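Local coordinates for transmembrane oligosaccharyl transferase, putative (Archaeoglobus fulgidus, PDB 3VGP), which is a putative transmembrane oligosaccharyl transferase of the AglB family, represented here by its C-terminal globular domain, at residues 16-21 / 86-91. The protein carries 1 engineered substitution. Sequence-based numbering, arbitrary orientation.
Sequences RTSLEE and VRYVVT
Ser18 and Leu19, near the C-terminal end of helix 6-20, meet Arg87, just before strand 88-91, and Tyr88, the first residue of that inner strand of the mixed sheet. One hydrogen bond joins them. Ser18 OG and Tyr88 OH lie 2.6 Å apart, and either hydroxyl could be the donor. The serine oxygen comes in at the edge of the phenol, in the ring plane. OG stands anti to the backbone N of Ser18 (chi1 178°), which turns it out to the tyrosine. Leu19 lies alongside, running past Tyr88 in the opposite direction, with CD2 4.1 Å from Tyr88 CE2. Leu19 CD2 is also 4.0 Å from Arg87 CD. The extended chain of Arg87 follows the tyrosine, and its CG sits over the centre of one ring face. Its guanidinium reaches the helix, where Ser18 OG lies over one face. Arg87 NH2 is 3.5 Å from Ser18 OG, but the angle is too poor for a hydrogen bond. The main polar partner of Arg87 is Glu160, which forms a salt bridge with NE. Met15 of the same helix and Ile158 of strand 156-161 also touch Tyr88. This is helix-on-sheet packing, with a tyrosine hydroxyl tied to a helix serine.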
loop_
_atom_site.group_PDB
_atom_site.type_symbol
_atom_site.label_atom_id
_atom_site.label_comp_id
_atom_site.label_asym_id
_atom_site.label_seq_id
_atom_site.Cartn_x
_atom_site.Cartn_y
_atom_site.Cartn_z
ATOM N N ARG A 16 10.196 -8.069 6.590
ATOM C CA ARG A 16 11.616 -7.790 6.778
ATOM C C ARG A 16 12.374 -9.112 6.718
ATOM O O ARG A 16 13.416 -9.215 6.073
ATOM C CB ARG A 16 11.847 -7.107 8.119
ATOM N N THR A 17 11.833 -10.125 7.387
ATOM C CA THR A 17 12.447 -11.445 7.411
ATOM C C THR A 17 12.506 -12.027 6.004
ATOM O O THR A 17 13.502 -12.629 5.609
ATOM C CB THR A 17 11.656 -12.398 8.339
ATOM O OG1 THR A 17 11.737 -11.919 9.688
ATOM C CG2 THR A 17 12.216 -13.812 8.274
ATOM N N SER A 18 11.437 -11.836 5.240
ATOM C CA SER A 18 11.390 -12.343 3.875
ATOM C C SER A 18 12.379 -11.600 2.979
ATOM O O SER A 18 12.946 -12.180 2.055
ATOM C CB SER A 18 9.975 -12.202 3.308
ATOM O OG SER A 18 9.915 -12.655 1.967
ATOM N N LEU A 19 12.581 -10.315 3.261
ATOM C CA LEU A 19 13.492 -9.482 2.475
ATOM C C LEU A 19 14.947 -9.630 2.904
ATOM O O LEU A 19 15.858 -9.444 2.104
ATOM C CB LEU A 19 13.076 -8.011 2.587
ATOM C CG LEU A 19 11.675 -7.658 2.085
ATOM C CD1 LEU A 19 11.308 -6.244 2.503
ATOM C CD2 LEU A 19 11.636 -7.811 0.576
ATOM N N GLU A 20 15.158 -9.952 4.174
ATOM C CA GLU A 20 16.509 -10.108 4.719
ATOM C C GLU A 20 17.341 -11.147 3.964
ATOM O O GLU A 20 18.567 -11.072 3.925
ATOM C CB GLU A 20 16.427 -10.525 6.189
ATOM C CG GLU A 20 16.493 -12.041 6.379
ATOM C CD GLU A 20 16.217 -12.498 7.803
ATOM O OE1 GLU A 20 16.597 -11.786 8.761
ATOM O OE2 GLU A 20 15.622 -13.588 7.964
ATOM N N GLU A 21 16.653 -12.115 3.373
ATOM C CA GLU A 21 17.278 -13.205 2.633
ATOM C C GLU A 21 17.795 -12.796 1.248
ATOM O O GLU A 21 18.579 -13.513 0.628
ATOM C CB GLU A 21 16.262 -14.344 2.492
ATOM C CG GLU A 21 15.510 -14.632 3.785
ATOM C CD GLU A 21 14.323 -15.569 3.599
ATOM O OE1 GLU A 21 13.873 -15.776 2.447
ATOM O OE2 GLU A 21 13.822 -16.093 4.617
ATOM N N VAL A 86 8.753 -2.646 -6.147
ATOM C CA VAL A 86 8.075 -3.137 -4.953
ATOM C C VAL A 86 7.757 -4.624 -5.045
ATOM O O VAL A 86 7.326 -5.110 -6.088
ATOM C CB VAL A 86 6.755 -2.353 -4.727
ATOM C CG1 VAL A 86 5.835 -3.115 -3.788
ATOM C CG2 VAL A 86 7.073 -0.978 -4.159
ATOM N N ARG A 87 7.987 -5.342 -3.947
ATOM C CA ARG A 87 7.693 -6.771 -3.892
ATOM C C ARG A 87 6.382 -6.994 -3.154
ATOM O O ARG A 87 5.606 -7.885 -3.503
ATOM C CB ARG A 87 8.799 -7.532 -3.164
ATOM C CG ARG A 87 8.474 -9.006 -2.983
ATOM C CD ARG A 87 9.612 -9.765 -2.327
ATOM N NE ARG A 87 9.291 -11.183 -2.187
ATOM C CZ ARG A 87 10.080 -12.073 -1.598
ATOM N NH1 ARG A 87 9.699 -13.339 -1.515
ATOM N NH2 ARG A 87 11.251 -11.695 -1.092
ATOM N N TYR A 88 6.142 -6.173 -2.136
ATOM C CA TYR A 88 4.930 -6.289 -1.336
ATOM C C TYR A 88 4.083 -5.031 -1.284
ATOM O O TYR A 88 4.596 -3.911 -1.223
ATOM C CB TYR A 88 5.279 -6.672 0.103
ATOM C CG TYR A 88 5.960 -8.013 0.252
ATOM C CD1 TYR A 88 5.321 -9.185 -0.143
ATOM C CD2 TYR A 88 7.236 -8.109 0.803
ATOM C CE1 TYR A 88 5.938 -10.426 0.008
ATOM C CE2 TYR A 88 7.865 -9.347 0.956
ATOM C CZ TYR A 88 7.206 -10.498 0.556
ATOM O OH TYR A 88 7.812 -11.728 0.698
ATOM N N VAL A 89 2.772 -5.241 -1.307
ATOM C CA VAL A 89 1.796 -4.168 -1.187
ATOM C C VAL A 89 0.968 -4.584 0.028
ATOM O O VAL A 89 0.532 -5.731 0.123
ATOM C CB VAL A 89 0.878 -4.075 -2.424
ATOM C CG1 VAL A 89 -0.217 -3.055 -2.169
ATOM C CG2 VAL A 89 1.691 -3.658 -3.645
ATOM N N VAL A 90 0.749 -3.662 0.955
ATOM C CA VAL A 90 0.011 -3.998 2.168
ATOM C C VAL A 90 -1.237 -3.148 2.349
ATOM O O VAL A 90 -1.191 -1.930 2.188
ATOM C CB VAL A 90 0.906 -3.821 3.412
ATOM C CG1 VAL A 90 0.202 -4.366 4.648
ATOM C CG2 VAL A 90 2.236 -4.525 3.194
ATOM N N THR A 91 -2.344 -3.800 2.689
ATOM C CA THR A 91 -3.611 -3.107 2.913
ATOM C C THR A 91 -4.120 -3.427 4.318
ATOM O O THR A 91 -3.551 -4.262 5.016
ATOM C CB THR A 91 -4.691 -3.524 1.877
ATOM O OG1 THR A 91 -5.019 -4.911 2.038
ATOM C CG2 THR A 91 -4.178 -3.293 0.452
#